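Local coordinates for hypothetical protein, IPT/TIG domain protein (Bacteroides ovatus, PDB 4HW6) that is of unknown function but joins an IPT/TIG domain to a six-bladed beta-propeller and probably serves as an auxiliary nutrient-binding protein, perhaps for carbohydrate, at residues 36-41 with 67-72; 45-50 with 59-64; 18-23 with 82-87; 12-17 with 93-98. All coordinates share one frame; numbering follows the deposited sequence.

Interaction 1 (36-41 with 67-72); sequences VVVYGR and ESLLCI
V38 and L69 form one rung of an antiparallel strand pair in the immunoglobulin-like sandwich of the IPT/TIG domain, the strand axes 4.6 Å apart. On the buried face these two side chains lie side by side and point the same way, V38 CB 3.9 Å from L69 CD1. L69 holds its CG between the backbone N and carbonyl carbon (chi1 63°), which turns the branch toward V38. C71 adopts the same torsion and sets SG 4.2 Å from V36 CB. V22, V50 and V52 add to this side, making it part of the hydrophobic interior.

The opposite face, partly exposed to solvent, has fewer contacts. There V37 CG2 meets L70 CD1 at 3.7 Å, the two side chains crossing obliquely, while Y39 only brushes S68, CD1 to CB, at 4.1 Å. K24 makes a cation-pi contact with the Y39 ring. Past the last bridge, at the ragged end, R41 NH1 comes edge-on to E67 CG. The E67 carboxylate is beyond salt-bridge distance and bonds instead to T12 OG1 through OE2.

Paired backbone bonds join V36 to C71 and V38 to L69. The ladder finishes with G40 N, 2.9 Å from E67 O: the hydrogen bond is nearly straight (167° at the hydrogen), but the nitrogen stands 45° above the carbonyl plane.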
loop_
_atom_site.group_PDB
_atom_site.type_symbol
_atom_site.label_atom_id
_atom_site.label_comp_id
_atom_site.label_asym_id
_atom_site.label_seq_id
_atom_site.Cartn_x
_atom_site.Cartn_y
_atom_site.Cartn_z
ATOM N N VAL A 36 24.982 -13.027 16.405
ATOM C CA VAL A 36 26.022 -12.997 15.395
ATOM C C VAL A 36 27.372 -12.862 16.074
ATOM O O VAL A 36 27.573 -11.961 16.894
ATOM C CB VAL A 36 25.835 -11.815 14.443
ATOM C CG1 VAL A 36 26.895 -11.840 13.363
ATOM C CG2 VAL A 36 24.438 -11.837 13.835
ATOM N N VAL A 37 28.297 -13.744 15.714
ATOM C CA VAL A 37 29.680 -13.614 16.148
ATOM C C VAL A 37 30.452 -12.884 15.059
ATOM O O VAL A 37 30.443 -13.310 13.897
ATOM C CB VAL A 37 30.322 -14.980 16.476
ATOM C CG1 VAL A 37 31.772 -14.787 16.924
ATOM C CG2 VAL A 37 29.504 -15.676 17.553
ATOM N N VAL A 38 31.082 -11.767 15.427
ATOM C CA VAL A 38 31.900 -10.991 14.495
ATOM C C VAL A 38 33.372 -11.262 14.813
ATOM O O VAL A 38 33.754 -11.268 15.987
ATOM C CB VAL A 38 31.537 -9.489 14.590
ATOM C CG1 VAL A 38 32.394 -8.659 13.640
ATOM C CG2 VAL A 38 30.036 -9.304 14.318
ATOM N N TYR A 39 34.191 -11.521 13.784
ATOM C CA TYR A 39 35.592 -11.905 13.970
ATOM C C TYR A 39 36.471 -10.833 13.346
ATOM O O TYR A 39 36.099 -10.230 12.342
ATOM C CB TYR A 39 35.909 -13.241 13.282
ATOM C CG TYR A 39 35.162 -14.435 13.815
ATOM C CD1 TYR A 39 35.678 -15.206 14.853
ATOM C CD2 TYR A 39 33.941 -14.798 13.274
ATOM C CE1 TYR A 39 34.985 -16.304 15.344
ATOM C CE2 TYR A 39 33.243 -15.888 13.751
ATOM C CZ TYR A 39 33.765 -16.642 14.783
ATOM O OH TYR A 39 33.031 -17.728 15.235
ATOM N N GLY A 40 37.636 -10.600 13.929
ATOM C CA GLY A 40 38.579 -9.656 13.350
ATOM C C GLY A 40 39.716 -9.344 14.289
ATOM O O GLY A 40 40.193 -10.235 14.996
ATOM N N ARG A 41 40.165 -8.090 14.283
ATOM C CA ARG A 41 41.278 -7.680 15.148
ATOM C C ARG A 41 40.984 -6.390 15.895
ATOM O O ARG A 41 40.385 -5.471 15.341
ATOM C CB ARG A 41 42.582 -7.468 14.348
ATOM C CG ARG A 41 42.949 -8.555 13.344
ATOM C CD ARG A 41 44.369 -9.057 13.562
ATOM N NE ARG A 41 44.405 -10.024 14.662
ATOM C CZ ARG A 41 45.512 -10.509 15.226
ATOM N NH1 ARG A 41 45.408 -11.391 16.220
ATOM N NH2 ARG A 41 46.718 -10.117 14.815
ATOM N N GLU A 67 39.523 -10.607 19.468
ATOM C CA GLU A 67 39.479 -11.035 18.069
ATOM C C GLU A 67 38.096 -11.543 17.674
ATOM O O GLU A 67 37.885 -11.960 16.534
ATOM C CB GLU A 67 40.525 -12.119 17.806
ATOM C CG GLU A 67 41.964 -11.666 18.026
ATOM C CD GLU A 67 42.353 -11.554 19.498
ATOM O OE1 GLU A 67 41.983 -12.450 20.294
ATOM O OE2 GLU A 67 43.046 -10.576 19.863
ATOM N N SER A 68 37.154 -11.504 18.614
ATOM C CA SER A 68 35.752 -11.750 18.304
ATOM C C SER A 68 34.844 -10.980 19.253
ATOM O O SER A 68 35.271 -10.511 20.306
ATOM C CB SER A 68 35.408 -13.240 18.386
ATOM O OG SER A 68 35.501 -13.700 19.724
ATOM N N LEU A 69 33.587 -10.843 18.848
ATOM C CA LEU A 69 32.542 -10.335 19.729
ATOM C C LEU A 69 31.242 -11.026 19.344
ATOM O O LEU A 69 31.103 -11.520 18.219
ATOM C CB LEU A 69 32.426 -8.800 19.643
ATOM C CG LEU A 69 32.018 -8.147 18.315
ATOM C CD1 LEU A 69 30.504 -8.274 18.105
ATOM C CD2 LEU A 69 32.412 -6.666 18.285
ATOM N N LEU A 70 30.332 -11.105 20.310
ATOM C CA LEU A 70 29.007 -11.653 20.120
ATOM C C LEU A 70 28.005 -10.519 20.246
ATOM O O LEU A 70 28.020 -9.778 21.239
ATOM C CB LEU A 70 28.717 -12.716 21.184
ATOM C CG LEU A 70 27.334 -13.385 21.196
ATOM C CD1 LEU A 70 27.121 -14.219 19.942
ATOM C CD2 LEU A 70 27.154 -14.249 22.439
ATOM N N CYS A 71 27.136 -10.379 19.249
ATOM C CA CYS A 71 26.118 -9.342 19.280
ATOM C C CYS A 71 24.778 -9.890 18.776
ATOM O O CYS A 71 24.687 -11.049 18.339
ATOM C CB CYS A 71 26.578 -8.114 18.474
ATOM S SG CYS A 71 26.590 -8.399 16.698
ATOM N N ILE A 72 23.741 -9.074 18.905
ATOM C CA ILE A 72 22.391 -9.443 18.502
ATOM C C ILE A 72 21.960 -8.570 17.336
ATOM O O ILE A 72 21.964 -7.327 17.427
ATOM C CB ILE A 72 21.408 -9.271 19.680
ATOM C CG1 ILE A 72 21.807 -10.183 20.842
ATOM C CG2 ILE A 72 19.966 -9.567 19.267
ATOM C CD1 ILE A 72 20.913 -10.003 22.056
#

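Interaction 2 (45-50 with 59-64); sequences NDVSKV and AKVINV
V47 pushes its two methyl groups against strand 59-64: in the modelled conformer, one of two deposited, CG1 lies 3.7 Å from V61 CG1 and CG2 lies 4.0 Å from V64 CG1. In both pairs the side chains slide past each other in opposite directions. V50 adds a second valine contact, crossing V61 at about a right angle with CG1 3.7 Å from V61 CG1. That methyl sits between the backbone N and carbonyl carbon of V50 (chi1 69°), the torsion that puts it within touching distance of V61. V64 CG1, for its part, lies against the turn itself, 3.5 Å from D46 N.

The next shell shapes the turn. D46 OD1 accepts S48 OG at 2.6 Å, approached from above the carboxylate plane, and S48 N weakly; K49 N returns to D46 O. These bonds curl the chain around V47. On the strand side, a classic beta bulge places I62 and N63 together opposite L70, and V61 and V64, flanking it, both point at the turn. Farther out, F43 packs on V64, L69 and V84 pack on V50, N45 ND2 bonds to G11 O, and K49 NZ bonds to G88 O.

D46 OD1 is thus satisfied within the turn, N45 ND2 and K49 NZ by other parts of the chain, and the two segments meet through valine methyls, against one another and against backbone atoms, without hydrogen bonds. Such a contact depends on shape rather than direction, consistent with V47 at its partly exposed margin adopting more than one conformation.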
loop_
_atom_site.group_PDB
_atom_site.type_symbol
_atom_site.label_atom_id
_atom_site.label_comp_id
_atom_site.label_asym_id
_atom_site.label_seq_id
_atom_site.Cartn_x
_atom_site.Cartn_y
_atom_site.Cartn_z
ATOM N N ASN A 45 38.772 -5.665 25.035
ATOM C CA ASN A 45 38.192 -6.640 25.967
ATOM C C ASN A 45 37.188 -6.012 26.935
ATOM O O ASN A 45 36.960 -6.535 28.023
ATOM C CB ASN A 45 39.303 -7.361 26.740
ATOM C CG ASN A 45 40.119 -6.426 27.620
ATOM O OD1 ASN A 45 39.670 -5.338 27.974
ATOM N ND2 ASN A 45 41.326 -6.850 27.977
ATOM N N ASP A 46 36.591 -4.899 26.525
ATOM C CA ASP A 46 35.630 -4.170 27.346
ATOM C C ASP A 46 34.337 -3.963 26.559
ATOM O O ASP A 46 34.314 -3.206 25.583
ATOM C CB ASP A 46 36.230 -2.824 27.772
ATOM C CG ASP A 46 35.407 -2.115 28.834
ATOM O OD1 ASP A 46 34.206 -2.436 28.989
ATOM O OD2 ASP A 46 35.967 -1.223 29.508
ATOM N N VAL A 47 33.261 -4.609 27.017
ATOM C CA VAL A 47 31.972 -4.594 26.317
ATOM C C VAL A 47 31.367 -3.187 26.261
ATOM O O VAL A 47 30.779 -2.788 25.255
ATOM C CB VAL A 47 30.958 -5.549 26.990
ATOM C CG1 VAL A 47 29.746 -5.750 26.099
ATOM C CG2 VAL A 47 31.604 -6.890 27.311
ATOM N N SER A 48 31.512 -2.435 27.352
ATOM C CA SER A 48 30.973 -1.070 27.420
ATOM C C SER A 48 31.661 -0.095 26.450
ATOM O O SER A 48 31.116 0.965 26.152
ATOM C CB SER A 48 31.063 -0.531 28.851
ATOM O OG SER A 48 32.400 -0.541 29.318
ATOM N N LYS A 49 32.842 -0.461 25.951
ATOM C CA LYS A 49 33.611 0.412 25.060
ATOM C C LYS A 49 33.517 0.046 23.574
ATOM O O LYS A 49 34.020 0.778 22.729
ATOM C CB LYS A 49 35.078 0.440 25.509
ATOM C CG LYS A 49 35.283 1.021 26.903
ATOM C CD LYS A 49 34.829 2.474 26.959
ATOM C CE LYS A 49 35.129 3.133 28.289
ATOM N NZ LYS A 49 34.497 4.482 28.329
ATOM N N VAL A 50 32.869 -1.067 23.247
ATOM C CA VAL A 50 32.693 -1.451 21.850
ATOM C C VAL A 50 31.256 -1.190 21.399
ATOM O O VAL A 50 30.302 -1.458 22.136
ATOM C CB VAL A 50 33.084 -2.926 21.602
ATOM C CG1 VAL A 50 32.091 -3.864 22.254
ATOM C CG2 VAL A 50 33.195 -3.208 20.103
ATOM N N ALA A 59 23.521 -2.686 17.504
ATOM C CA ALA A 59 23.336 -4.087 17.860
ATOM C C ALA A 59 23.861 -4.277 19.273
ATOM O O ALA A 59 24.986 -3.880 19.578
ATOM C CB ALA A 59 24.078 -4.979 16.879
ATOM N N LYS A 60 23.049 -4.875 20.139
ATOM C CA LYS A 60 23.449 -5.109 21.521
ATOM C C LYS A 60 24.654 -6.040 21.496
ATOM O O LYS A 60 24.625 -7.045 20.807
ATOM C CB LYS A 60 22.304 -5.735 22.320
ATOM C CG LYS A 60 22.262 -5.335 23.791
ATOM C CD LYS A 60 23.266 -6.102 24.644
ATOM C CE LYS A 60 23.053 -5.858 26.137
ATOM N NZ LYS A 60 21.933 -6.657 26.705
ATOM N N VAL A 61 25.710 -5.673 22.217
ATOM C CA VAL A 61 26.924 -6.466 22.310
ATOM C C VAL A 61 26.876 -7.257 23.610
ATOM O O VAL A 61 26.703 -6.677 24.690
ATOM C CB VAL A 61 28.185 -5.576 22.298
ATOM C CG1 VAL A 61 29.444 -6.427 22.435
ATOM C CG2 VAL A 61 28.241 -4.745 21.027
ATOM N N ILE A 62 27.032 -8.576 23.493
ATOM C CA ILE A 62 26.984 -9.492 24.636
ATOM C C ILE A 62 28.359 -9.772 25.237
ATOM O O ILE A 62 28.515 -9.792 26.456
ATOM C CB ILE A 62 26.338 -10.826 24.232
ATOM C CG1 ILE A 62 24.905 -10.577 23.765
ATOM C CG2 ILE A 62 26.370 -11.822 25.394
ATOM C CD1 ILE A 62 24.132 -11.850 23.479
ATOM N N ASN A 63 29.354 -10.008 24.389
ATOM C CA ASN A 63 30.732 -10.150 24.863
ATOM C C ASN A 63 31.700 -9.626 23.814
ATOM O O ASN A 63 31.322 -9.432 22.645
ATOM C CB ASN A 63 31.041 -11.609 25.286
ATOM C CG ASN A 63 31.154 -12.575 24.110
ATOM O OD1 ASN A 63 31.929 -12.359 23.178
ATOM N ND2 ASN A 63 30.408 -13.672 24.173
ATOM N N VAL A 64 32.926 -9.357 24.245
ATOM C CA VAL A 64 34.011 -9.006 23.335
ATOM C C VAL A 64 35.285 -9.684 23.857
ATOM O O VAL A 64 35.532 -9.700 25.061
ATOM C CB VAL A 64 34.169 -7.468 23.186
ATOM C CG1 VAL A 64 34.527 -6.813 24.509
ATOM C CG2 VAL A 64 35.200 -7.130 22.112
#

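Interaction 3 (18-23 with 82-87); sequences EEIVVE and VKVSVV
V22 and V84 face each other with CA atoms 7.2 Å apart, a spacing set by interleaved side chains rather than by a backbone ladder, where strand 82-87 packs across the interior of the immunoglobulin-like beta-sandwich from segment 18-23. Alternation along each backbone selects the residues: I20 and V22 point inward from one layer, V82, V84 and V86 from the other.

V22 sits over the gap between two valines. Its CG1 approaches V82 CG1 at 4.2 Å, the side chains at about a right angle, and its CG2 rests 3.9 Å from V84 CG2. With CG1 anti to the backbone N (chi1 -172°), the two methyls are splayed one to each neighbour. V38 touches both V22 and V84, so the same core continues into the adjoining strands.

I20 lies just before strand 21-23 and reaches farther along the partner. F43 and the aliphatic part of K95 border it, and F14 lies on V86. I20 CG2 rests against the backbone, 3.9 Å from V84 O, while the extended ethyl arm slants across to V86 and ends with CD1 3.7 Å from V86 CG2.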
loop_
_atom_site.group_PDB
_atom_site.type_symbol
_atom_site.label_atom_id
_atom_site.label_comp_id
_atom_site.label_asym_id
_atom_site.label_seq_id
_atom_site.Cartn_x
_atom_site.Cartn_y
_atom_site.Cartn_z
ATOM N N GLU A 18 46.646 0.538 16.350
ATOM C CA GLU A 18 46.251 -0.391 15.297
ATOM C C GLU A 18 44.825 -0.140 14.838
ATOM O O GLU A 18 43.990 0.318 15.610
ATOM C CB GLU A 18 46.336 -1.830 15.803
ATOM C CG GLU A 18 47.733 -2.304 16.169
ATOM C CD GLU A 18 47.777 -3.797 16.457
ATOM O OE1 GLU A 18 46.698 -4.420 16.639
ATOM O OE2 GLU A 18 48.894 -4.357 16.491
ATOM N N GLU A 19 44.551 -0.479 13.582
ATOM C CA GLU A 19 43.203 -0.358 13.034
ATOM C C GLU A 19 42.301 -1.462 13.577
ATOM O O GLU A 19 42.777 -2.512 14.015
ATOM C CB GLU A 19 43.236 -0.422 11.501
ATOM C CG GLU A 19 43.998 0.719 10.836
ATOM C CD GLU A 19 43.525 2.097 11.297
ATOM O OE1 GLU A 19 42.342 2.433 11.067
ATOM O OE2 GLU A 19 44.336 2.845 11.890
ATOM N N ILE A 20 40.998 -1.213 13.574
ATOM C CA ILE A 20 40.045 -2.285 13.819
ATOM C C ILE A 20 39.765 -2.964 12.477
ATOM O O ILE A 20 39.406 -2.309 11.499
ATOM C CB ILE A 20 38.758 -1.765 14.469
ATOM C CG1 ILE A 20 39.050 -1.303 15.893
ATOM C CG2 ILE A 20 37.673 -2.838 14.458
ATOM C CD1 ILE A 20 37.888 -0.582 16.551
ATOM N N VAL A 21 39.958 -4.275 12.433
ATOM C CA VAL A 21 39.707 -5.059 11.228
ATOM C C VAL A 21 38.505 -5.950 11.498
ATOM O O VAL A 21 38.440 -6.615 12.530
ATOM C CB VAL A 21 40.914 -5.932 10.850
ATOM C CG1 VAL A 21 40.659 -6.629 9.522
ATOM C CG2 VAL A 21 42.181 -5.082 10.786
ATOM N N VAL A 22 37.521 -5.906 10.608
ATOM C CA VAL A 22 36.384 -6.790 10.718
ATOM C C VAL A 22 36.545 -7.782 9.565
ATOM O O VAL A 22 36.384 -7.418 8.396
ATOM C CB VAL A 22 35.047 -6.012 10.658
ATOM C CG1 VAL A 22 33.883 -6.944 10.981
ATOM C CG2 VAL A 22 35.077 -4.820 11.624
ATOM N N GLU A 23 36.929 -9.015 9.901
ATOM C CA GLU A 23 37.270 -10.028 8.900
ATOM C C GLU A 23 36.032 -10.727 8.383
ATOM O O GLU A 23 35.845 -10.869 7.181
ATOM C CB GLU A 23 38.229 -11.070 9.484
ATOM N N VAL A 82 28.501 -4.244 8.428
ATOM C CA VAL A 82 28.842 -4.610 9.793
ATOM C C VAL A 82 30.026 -3.733 10.189
ATOM O O VAL A 82 31.112 -3.848 9.612
ATOM C CB VAL A 82 29.184 -6.106 9.880
ATOM C CG1 VAL A 82 29.719 -6.478 11.261
ATOM C CG2 VAL A 82 27.968 -6.951 9.507
ATOM N N LYS A 83 29.788 -2.832 11.145
ATOM C CA LYS A 83 30.764 -1.843 11.595
ATOM C C LYS A 83 31.007 -2.024 13.089
ATOM O O LYS A 83 30.063 -2.105 13.879
ATOM C CB LYS A 83 30.253 -0.419 11.325
ATOM C CG LYS A 83 31.194 0.713 11.714
ATOM C CD LYS A 83 30.643 2.051 11.245
ATOM C CE LYS A 83 31.498 3.217 11.719
ATOM N NZ LYS A 83 31.005 4.537 11.229
ATOM N N VAL A 84 32.279 -2.074 13.464
ATOM C CA VAL A 84 32.686 -2.205 14.857
ATOM C C VAL A 84 33.532 -0.994 15.211
ATOM O O VAL A 84 34.488 -0.665 14.496
ATOM C CB VAL A 84 33.511 -3.485 15.083
ATOM C CG1 VAL A 84 34.010 -3.566 16.526
ATOM C CG2 VAL A 84 32.678 -4.718 14.722
ATOM N N SER A 85 33.177 -0.349 16.315
ATOM C CA SER A 85 33.874 0.831 16.811
ATOM C C SER A 85 34.285 0.629 18.260
ATOM O O SER A 85 33.576 -0.031 19.034
ATOM C CB SER A 85 32.947 2.045 16.733
ATOM O OG SER A 85 32.573 2.328 15.391
ATOM N N VAL A 86 35.408 1.229 18.642
ATOM C CA VAL A 86 35.829 1.256 20.042
ATOM C C VAL A 86 35.917 2.718 20.472
ATOM O O VAL A 86 36.481 3.542 19.754
ATOM C CB VAL A 86 37.171 0.519 20.255
ATOM C CG1 VAL A 86 37.766 0.851 21.614
ATOM C CG2 VAL A 86 36.967 -0.986 20.114
ATOM N N VAL A 87 35.332 3.036 21.628
ATOM C CA VAL A 87 35.331 4.402 22.161
ATOM C C VAL A 87 36.294 4.507 23.344
ATOM O O VAL A 87 36.604 3.502 23.984
ATOM C CB VAL A 87 33.918 4.856 22.614
ATOM C CG1 VAL A 87 32.913 4.735 21.478
ATOM C CG2 VAL A 87 33.440 4.057 23.814
#

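Interaction 4 (12-17 with 93-98); sequences TPFNPK and ELKSGV
A classic beta bulge at L94 and K95, on an edge strand of the IPT/TIG sheet, 93-98, receives the F14 side chain from the extended segment that precedes strand 21-30. F14 is turned to it by a CG anti to the backbone N (chi1 175°). The leading rim of the ring does the touching: CZ lies 3.6 Å from K95 CG, which sits at the edge and in the plane of the ring, and CE2 lies 3.9 Å from L94 CD1. K95 runs past F14 at about a right angle, whereas L94 crosses it at a slant.

Beyond the ring, the K95 chain bends at chi2 (-76°) and runs alongside the backbone of the arm, its CE 3.2 Å from P16 O. Its ammonium group goes on to a salt bridge with E19 OE2, just past the end of the segment. The arm is shaped locally by an Asx turn, N15 OD1 accepting K17 N at 2.9 Å, with the donor above the plane of the amide. N42 OD1 receives N15 N, and the F14 ring also packs on I20.

Much of this contact is at the surface, with L94, P16 and K17 exposed. The bulge sets two successive side chains, L94 and K95, opposite the single residue V86, and both turn to F14: a bulged edge strand of an immunoglobulin-like sandwich, met at its bulge by the N-terminal arm.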
loop_
_atom_site.group_PDB
_atom_site.type_symbol
_atom_site.label_atom_id
_atom_site.label_comp_id
_atom_site.label_asym_id
_atom_site.label_seq_id
_atom_site.Cartn_x
_atom_site.Cartn_y
_atom_site.Cartn_z
ATOM N N THR A 12 42.556 -9.776 24.341
ATOM C CA THR A 12 43.579 -8.728 24.175
ATOM C C THR A 12 43.019 -7.311 24.411
ATOM O O THR A 12 41.943 -6.983 23.907
ATOM C CB THR A 12 44.176 -8.746 22.750
ATOM O OG1 THR A 12 44.223 -10.091 22.258
ATOM C CG2 THR A 12 45.581 -8.140 22.742
ATOM N N PRO A 13 43.744 -6.469 25.183
ATOM C CA PRO A 13 43.345 -5.061 25.344
ATOM C C PRO A 13 43.420 -4.281 24.023
ATOM O O PRO A 13 44.268 -4.576 23.172
ATOM C CB PRO A 13 44.365 -4.506 26.354
ATOM C CG PRO A 13 44.959 -5.693 27.022
ATOM C CD PRO A 13 44.906 -6.812 26.027
ATOM N N PHE A 14 42.526 -3.308 23.853
ATOM C CA PHE A 14 42.507 -2.467 22.658
ATOM C C PHE A 14 43.850 -1.741 22.471
ATOM O O PHE A 14 44.401 -1.202 23.423
ATOM C CB PHE A 14 41.364 -1.451 22.755
ATOM C CG PHE A 14 41.332 -0.468 21.626
ATOM C CD1 PHE A 14 40.947 -0.866 20.358
ATOM C CD2 PHE A 14 41.700 0.856 21.831
ATOM C CE1 PHE A 14 40.928 0.041 19.312
ATOM C CE2 PHE A 14 41.682 1.765 20.790
ATOM C CZ PHE A 14 41.296 1.356 19.529
ATOM N N ASN A 15 44.378 -1.767 21.248
ATOM C CA ASN A 15 45.624 -1.077 20.913
ATOM C C ASN A 15 45.292 0.127 20.034
ATOM O O ASN A 15 44.897 -0.047 18.876
ATOM C CB ASN A 15 46.588 -2.012 20.177
ATOM C CG ASN A 15 47.955 -1.379 19.931
ATOM O OD1 ASN A 15 48.110 -0.149 19.947
ATOM N ND2 ASN A 15 48.960 -2.222 19.708
ATOM N N PRO A 16 45.455 1.352 20.574
ATOM C CA PRO A 16 45.062 2.545 19.806
ATOM C C PRO A 16 45.949 2.841 18.586
ATOM O O PRO A 16 45.576 3.650 17.736
ATOM C CB PRO A 16 45.138 3.676 20.840
ATOM C CG PRO A 16 46.048 3.185 21.911
ATOM C CD PRO A 16 45.957 1.686 21.922
ATOM N N LYS A 17 47.103 2.184 18.492
ATOM C CA LYS A 17 47.958 2.328 17.327
ATOM C C LYS A 17 47.437 1.582 16.115
ATOM O O LYS A 17 47.781 1.934 14.989
ATOM C CB LYS A 17 49.361 1.812 17.619
ATOM C CG LYS A 17 50.071 2.552 18.733
ATOM C CD LYS A 17 51.405 1.896 19.057
ATOM C CE LYS A 17 52.268 1.718 17.822
ATOM N NZ LYS A 17 53.701 1.441 18.154
ATOM N N GLU A 93 34.793 8.164 19.760
ATOM C CA GLU A 93 35.257 7.049 18.931
ATOM C C GLU A 93 36.755 7.169 18.671
ATOM O O GLU A 93 37.229 8.206 18.220
ATOM C CB GLU A 93 34.493 7.025 17.603
ATOM C CG GLU A 93 34.889 5.913 16.640
ATOM C CD GLU A 93 34.053 5.932 15.363
ATOM O OE1 GLU A 93 32.837 5.640 15.426
ATOM O OE2 GLU A 93 34.611 6.245 14.293
ATOM N N LEU A 94 37.489 6.100 18.972
ATOM C CA LEU A 94 38.928 6.043 18.735
ATOM C C LEU A 94 39.225 5.441 17.364
ATOM O O LEU A 94 40.040 5.977 16.604
ATOM C CB LEU A 94 39.596 5.212 19.833
ATOM C CG LEU A 94 39.677 5.921 21.187
ATOM C CD1 LEU A 94 40.059 4.932 22.277
ATOM C CD2 LEU A 94 40.665 7.078 21.111
ATOM N N LYS A 95 38.571 4.314 17.069
ATOM C CA LYS A 95 38.736 3.607 15.801
ATOM C C LYS A 95 37.423 2.943 15.399
ATOM O O LYS A 95 36.579 2.644 16.239
ATOM C CB LYS A 95 39.787 2.492 15.912
ATOM C CG LYS A 95 41.203 2.903 16.236
ATOM C CD LYS A 95 41.927 3.502 15.048
ATOM C CE LYS A 95 43.356 3.840 15.421
ATOM N NZ LYS A 95 44.135 4.260 14.232
ATOM N N SER A 96 37.285 2.680 14.108
ATOM C CA SER A 96 36.220 1.845 13.613
ATOM C C SER A 96 36.691 1.114 12.372
ATOM O O SER A 96 37.589 1.564 11.669
ATOM C CB SER A 96 34.980 2.673 13.289
ATOM O OG SER A 96 35.233 3.528 12.191
ATOM N N GLY A 97 36.072 -0.027 12.124
ATOM C CA GLY A 97 36.305 -0.804 10.917
ATOM C C GLY A 97 34.975 -1.331 10.417
ATOM O O GLY A 97 34.017 -1.443 11.187
ATOM N N VAL A 98 34.914 -1.609 9.118
ATOM C CA VAL A 98 33.729 -2.206 8.503
ATOM C C VAL A 98 34.166 -3.423 7.689
ATOM O O VAL A 98 35.211 -3.411 7.039
ATOM C CB VAL A 98 32.975 -1.219 7.579
ATOM C CG1 VAL A 98 31.584 -1.751 7.244
ATOM C CG2 VAL A 98 32.861 0.156 8.225
#

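In the fold
All four contacts lie at one end of the elongated chain, in the IPT/TIG region near its N-terminus, their centres about 38 to 44 Å from the centre of the chain. Along the sequence they are nested: interaction 4 encloses 3, which encloses 1, which encloses 2. Interactions 3 and 4 are nearest, centres about 6 Å apart, sharing the neighbouring strands 82-87 and 93-98. Interactions 1 and 2, centres about 9 Å apart, meet where strands 57-64 and 68-72 pair. Strands 21-30 and 35-41 join interactions 1 and 3. Together they tie the N-terminal arm, sheet ladder and core into one compact module, separate from the propeller blades.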